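Local coordinates for protein ribokinase (Staphylococcus aureus, PDB 3RY7) that catalyses the ATP- and magnesium-dependent phosphorylation of D-ribose at O-5, giving D-ribose 5-phosphate, and is activated by monovalent cations, at residues T249-A252 with G253-I257; N200-S203 with M204-A208. All coordinates share one frame; numbering follows the deposited sequence.

Contact 1 (T249-A252 with G253-I257); sequences TTAA and GDTFI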
ATOM      1  N   THR A 249       6.961 -11.546  -2.378  1.00 45.22           N
ATOM      2  CA  THR A 249       6.696 -10.601  -3.454  1.00 40.76           C
ATOM      3  C   THR A 249       6.710  -9.204  -2.964  1.00 39.78           C
ATOM      4  O   THR A 249       6.325  -8.315  -3.668  1.00 41.11           O
ATOM      5  CB  THR A 249       5.332 -10.793  -4.195  1.00 47.93           C
ATOM      6  OG1 THR A 249       4.265 -10.444  -3.339  1.00 46.90           O
ATOM      7  CG2 THR A 249       5.142 -12.144  -4.672  1.00 46.11           C
ATOM      8  N   THR A 250       7.176  -9.025  -1.753  1.00 30.69           N
ATOM      9  CA  THR A 250       7.187  -7.725  -1.109  1.00 28.92           C
ATOM     10  C   THR A 250       8.557  -7.398  -0.502  1.00 30.99           C
ATOM     11  O   THR A 250       8.656  -6.590   0.427  1.00 28.00           O
ATOM     12  CB  THR A 250       6.145  -7.727   0.009  1.00 37.02           C
ATOM     13  OG1 THR A 250       6.311  -8.926   0.786  1.00 32.65           O
ATOM     14  CG2 THR A 250       4.740  -7.741  -0.587  1.00 36.50           C
ATOM     15  N   ALA A 251       9.614  -8.028  -1.021  1.00 33.46           N
ATOM     16  CA  ALA A 251      10.951  -7.867  -0.441  1.00 28.09           C
ATOM     17  C   ALA A 251      10.982  -8.251   1.041  1.00 28.45           C
ATOM     18  O   ALA A 251      11.690  -7.618   1.833  1.00 26.69           O
ATOM     19  CB  ALA A 251      11.438  -6.433  -0.608  1.00 26.54           C
ATOM     20  N   ALA A 252      10.197  -9.262   1.419  1.00 25.99           N
ATOM     21  CA  ALA A 252      10.116  -9.691   2.815  1.00 32.46           C
ATOM     22  C   ALA A 252      11.419 -10.359   3.265  1.00 22.41           C
ATOM     23  O   ALA A 252      11.925 -10.071   4.341  1.00 25.99           O
ATOM     24  CB  ALA A 252       8.939 -10.641   3.010  1.00 27.89           C
ATOM     25  N   GLY A 253      11.940 -11.255   2.430  1.00 26.13           N
ATOM     26  CA  GLY A 253      13.209 -11.928   2.697  1.00 30.12           C
ATOM     27  C   GLY A 253      14.347 -10.952   2.952  1.00 28.96           C
ATOM     28  O   GLY A 253      15.112 -11.089   3.921  1.00 26.57           O
ATOM     29  N   ASP A 254      14.450  -9.947   2.087  1.00 24.51           N
ATOM     30  CA  ASP A 254      15.531  -8.974   2.190  1.00 27.42           C
ATOM     31  C   ASP A 254      15.327  -8.100   3.397  1.00 27.20           C
ATOM     32  O   ASP A 254      16.290  -7.693   4.047  1.00 22.73           O
ATOM     33  CB  ASP A 254      15.619  -8.121   0.921  1.00 24.93           C
ATOM     34  CG  ASP A 254      16.027  -8.933  -0.287  1.00 27.66           C
ATOM     35  OD1 ASP A 254      16.840  -9.880  -0.126  1.00 28.78           O
ATOM     36  OD2 ASP A 254      15.537  -8.623  -1.397  1.00 27.18           O
ATOM     37  N   THR A 255      14.058  -7.811   3.690  1.00 25.73           N
ATOM     38  CA  THR A 255      13.697  -7.023   4.870  1.00 23.52           C
ATOM     39  C   THR A 255      14.048  -7.791   6.157  1.00 20.82           C
ATOM     40  O   THR A 255      14.470  -7.196   7.146  1.00 27.05           O
ATOM     41  CB  THR A 255      12.187  -6.644   4.860  1.00 28.95           C
ATOM     42  OG1 THR A 255      11.895  -5.850   3.696  1.00 25.28           O
ATOM     43  CG2 THR A 255      11.795  -5.884   6.130  1.00 20.29           C
ATOM     44  N   PHE A 256      13.883  -9.112   6.136  1.00 24.36           N
ATOM     45  CA  PHE A 256      14.260  -9.938   7.287  1.00 26.83           C
ATOM     46  C   PHE A 256      15.768  -9.823   7.548  1.00 31.29           C
ATOM     47  O   PHE A 256      16.202  -9.609   8.680  1.00 29.11           O
ATOM     48  CB  PHE A 256      13.879 -11.405   7.057  1.00 24.39           C
ATOM     49  CG  PHE A 256      14.487 -12.349   8.066  1.00 35.06           C
ATOM     50  CD1 PHE A 256      13.991 -12.413   9.365  1.00 31.76           C
ATOM     51  CD2 PHE A 256      15.573 -13.165   7.718  1.00 35.83           C
ATOM     52  CE1 PHE A 256      14.564 -13.279  10.304  1.00 35.67           C
ATOM     53  CE2 PHE A 256      16.151 -14.026   8.648  1.00 31.58           C
ATOM     54  CZ  PHE A 256      15.645 -14.086   9.942  1.00 34.20           C
ATOM     55  N   ILE A 257      16.558  -9.946   6.483  1.00 28.27           N
ATOM     56  CA  ILE A 257      18.016  -9.885   6.597  1.00 27.14           C
ATOM     57  C   ILE A 257      18.498  -8.524   7.069  1.00 27.88           C
ATOM     58  O   ILE A 257      19.379  -8.427   7.925  1.00 23.76           O
ATOM     59  CB  ILE A 257      18.691 -10.254   5.269  1.00 24.51           C
ATOM     60  CG1 ILE A 257      18.566 -11.757   5.056  1.00 26.93           C
ATOM     61  CG2 ILE A 257      20.149  -9.849   5.288  1.00 28.60           C
ATOM     62  CD1 ILE A 257      18.472 -12.150   3.629  1.00 32.53           C
TER
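The carbonyl oxygen of A251 is gripped twice by T255, four residues further along the chain. The hydroxyl OG1 of T255 lies 2.6 Å from A251 O and donates to it, while the backbone N of T255 reaches A251 O at 3.0 Å with an N-H...O angle of 146°. Each donor is tilted about 30° from the carbonyl plane, and they come from opposite faces. The first torsion of T255 allows this: with chi1 at -61°, OG1 stands beside the backbone N and anti to the carbonyl carbon, which lets both donors of the residue address A251 O. The T255 side chain also packs on A281, T285 and, across the dimer, I295 of the second subunit. One residue on, F256 N donates to A252 O at 2.8 Å, and A252 O also bonds S282 OG, tying the turn to helix 271-283; the ring of F256 leads away toward that helix and strand 218-222.

A251 is the N-cap residue. The first-turn amides of A252 and G253 bond to the carboxylate of D248, which also takes T250 N. T250, assigned to the potassium site, pairs its OG1 with T285 OG1. D254 directs its carboxylate off this turn to N45 and Q46, which would hold the group in place. G253 and D254 are assigned to the ATP site, and D254 also to substrate binding and to the role of proton acceptor. The loop entering helix 252-263, with its Gly-Asp at the N-terminus, is consistent with the catalytic anion-hole region of the PfkB (ribokinase) fold.

Contact 2 (N200-S203 with M204-A208); sequences NEQS and MKDNA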
ATOM      1  N   ASN A 200      12.285 -32.167   7.586  1.00 50.77           N
ATOM      2  CA  ASN A 200      12.035 -32.226   9.030  1.00 55.65           C
ATOM      3  C   ASN A 200      13.172 -31.521   9.771  1.00 51.76           C
ATOM      4  O   ASN A 200      14.202 -31.192   9.171  1.00 48.67           O
ATOM      5  CB  ASN A 200      11.895 -33.672   9.522  1.00 53.32           C
ATOM      6  CG  ASN A 200      13.075 -34.538   9.121  1.00 58.86           C
ATOM      7  OD1 ASN A 200      14.173 -34.035   8.885  1.00 52.35           O
ATOM      8  ND2 ASN A 200      12.853 -35.849   9.039  1.00 55.03           N
ATOM      9  N   GLU A 201      12.992 -31.296  11.069  1.00 45.94           N
ATOM     10  CA  GLU A 201      14.021 -30.636  11.859  1.00 49.78           C
ATOM     11  C   GLU A 201      15.381 -31.353  11.800  1.00 49.41           C
ATOM     12  O   GLU A 201      16.431 -30.720  11.941  1.00 42.65           O
ATOM     13  CB  GLU A 201      13.568 -30.440  13.306  1.00 49.84           C
ATOM     14  CG  GLU A 201      14.601 -29.708  14.151  1.00 56.21           C
ATOM     15  CD  GLU A 201      14.034 -29.141  15.440  0.14 59.78           C
ATOM     16  OE1 GLU A 201      14.394 -29.665  16.522  1.00 70.70           O
ATOM     17  OE2 GLU A 201      13.242 -28.166  15.370  1.00 60.16           O
ATOM     18  N   GLN A 202      15.359 -32.667  11.578  1.00 46.98           N
ATOM     19  CA  GLN A 202      16.592 -33.452  11.464  1.00 49.89           C
ATOM     20  C   GLN A 202      17.432 -33.048  10.244  1.00 50.90           C
ATOM     21  O   GLN A 202      18.670 -33.047  10.306  1.00 45.16           O
ATOM     22  CB  GLN A 202      16.281 -34.953  11.409  1.00 42.96           C
ATOM     23  CG  GLN A 202      17.519 -35.858  11.288  1.00 50.56           C
ATOM     24  CD  GLN A 202      18.412 -35.833  12.538  1.00 45.29           C
ATOM     25  OE1 GLN A 202      17.927 -35.714  13.675  1.00 49.51           O
ATOM     26  NE2 GLN A 202      19.720 -35.948  12.325  1.00 38.49           N
ATOM     27  N   SER A 203      16.755 -32.720   9.141  1.00 43.26           N
ATOM     28  CA  SER A 203      17.422 -32.273   7.919  1.00 46.20           C
ATOM     29  C   SER A 203      18.018 -30.876   8.127  1.00 37.14           C
ATOM     30  O   SER A 203      19.024 -30.521   7.525  1.00 40.37           O
ATOM     31  CB  SER A 203      16.435 -32.257   6.748  1.00 40.73           C
ATOM     32  OG  SER A 203      15.428 -31.282   6.960  1.00 40.11           O
ATOM     33  N   MET A 204      17.377 -30.092   8.982  1.00 33.75           N
ATOM     34  CA  MET A 204      17.877 -28.781   9.344  1.00 35.76           C
ATOM     35  C   MET A 204      19.146 -28.923  10.175  1.00 43.76           C
ATOM     36  O   MET A 204      20.137 -28.228   9.939  1.00 34.67           O
ATOM     37  CB  MET A 204      16.806 -28.009  10.104  1.00 36.04           C
ATOM     38  CG  MET A 204      15.456 -28.091   9.403  1.00 43.28           C
ATOM     39  SD  MET A 204      14.203 -26.962  10.004  1.00 49.07           S
ATOM     40  CE  MET A 204      14.315 -27.143  11.781  1.00 53.53           C
ATOM     41  N   LYS A 205      19.142 -29.831  11.125  1.00 39.93           N
ATOM     42  CA  LYS A 205      20.327 -30.151  11.870  1.00 39.66           C
ATOM     43  C   LYS A 205      21.410 -30.619  10.926  1.00 39.54           C
ATOM     44  O   LYS A 205      22.524 -30.227  11.048  1.00 36.08           O
ATOM     45  CB  LYS A 205      20.042 -31.279  12.829  1.00 43.73           C
ATOM     46  CG  LYS A 205      19.505 -30.889  14.142  1.00 44.88           C
ATOM     47  CD  LYS A 205      19.203 -32.154  14.988  0.60 44.13           C
ATOM     48  CE  LYS A 205      18.174 -31.915  16.098  0.75 51.38           C
ATOM     49  NZ  LYS A 205      17.569 -33.176  16.600  1.00 45.19           N
ATOM     50  N   ASP A 206      21.064 -31.484  10.000  1.00 33.05           N
ATOM     51  CA  ASP A 206      22.050 -32.017   9.057  1.00 37.18           C
ATOM     52  C   ASP A 206      22.659 -30.916   8.179  1.00 37.11           C
ATOM     53  O   ASP A 206      23.857 -30.921   7.897  1.00 31.49           O
ATOM     54  CB  ASP A 206      21.424 -33.103   8.176  1.00 46.92           C
ATOM     55  CG  ASP A 206      20.992 -34.333   8.971  1.00 49.53           C
ATOM     56  OD1 ASP A 206      21.585 -34.596  10.046  1.00 48.70           O
ATOM     57  OD2 ASP A 206      20.059 -35.034   8.514  1.00 50.63           O
ATOM     58  N   ASN A 207      21.816 -29.988   7.734  1.00 31.93           N
ATOM     59  CA  ASN A 207      22.262 -28.807   6.986  1.00 38.10           C
ATOM     60  C   ASN A 207      23.204 -27.936   7.808  1.00 32.76           C
ATOM     61  O   ASN A 207      24.347 -27.697   7.410  1.00 33.13           O
ATOM     62  CB  ASN A 207      21.050 -27.990   6.491  1.00 35.35           C
ATOM     63  CG  ASN A 207      20.614 -28.399   5.104  1.00 35.38           C
ATOM     64  OD1 ASN A 207      19.771 -29.284   4.930  1.00 44.56           O
ATOM     65  ND2 ASN A 207      21.217 -27.785   4.105  1.00 31.44           N
ATOM     66  N   ALA A 208      22.735 -27.495   8.971  1.00 28.84           N
ATOM     67  CA  ALA A 208      23.584 -26.748   9.888  1.00 30.62           C
ATOM     68  C   ALA A 208      24.955 -27.415  10.052  1.00 36.65           C
ATOM     69  O   ALA A 208      25.989 -26.757   9.977  1.00 31.00           O
ATOM     70  CB  ALA A 208      22.905 -26.590  11.227  1.00 30.48           C
TER
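M204 folds back over the first turn of helix 201-213, and its side chain can be followed atom by atom. CB lies 3.3 Å from E201 O. CG of M204 passes N200 O at 3.4 Å. SD continues past E201 CA, and a bend at chi3 (-47°) brings the methyl CE against E201, 3.5 Å from both E201 CA and E201 CG. The carboxylate of E201 is a little farther off, its OE2 3.9 Å from M204 CE. M204 also packs on Y229 and H238.

On the outer side, Q202 bends at its second torsion, which returns its amide along the helix toward D206. NE2 of Q202 makes a weak bond to D206 OD1 at 3.2 Å, with an N-H...O angle of only 131° and the amide and carboxylate planes 62° apart; it is a loose surface link. Backbone bonds such as K205 N to E201 O and D206 N to Q202 O carry the regular turn beneath.

At the start of the helix N200 is the N-cap: its OD1 accepts S203 N at 2.9 Å, nearly in line with the side-chain C=O. The hydroxyl of S203 donates back to N200 O at 2.5 Å, in the carbonyl plane on a lone pair, and also bonds T199 N. N200 O is shared, taking S203 N as a second donor and M204 N weakly. The result is an asparagine N-cap on an amphipathic helix, whose inner side lies on strands 228-231 and 236-239 at the edge of the large sheet.

Contact 2 comes first along the chain, at the start of helix 201-213, and contact 1 follows at the start of helix 252-263. Strands 218-222, 228-231 and 236-239 run between them; helix 201-213 packs on the latter two, at one end of the nine-stranded sheet, whereas F256 of contact 1 touches strand 218-222. Their centres are 23 Å apart and their nearest atoms about 13 Å, with no touch. Contact 1 lies about 7 Å from the chain centre, contact 2 about 24 Å. Both are helix N-termini, but 249-257 carries residues assigned to catalysis and cation binding, while 200-208 is peripheral, with M204 beside L223, a residue assigned to ATP binding.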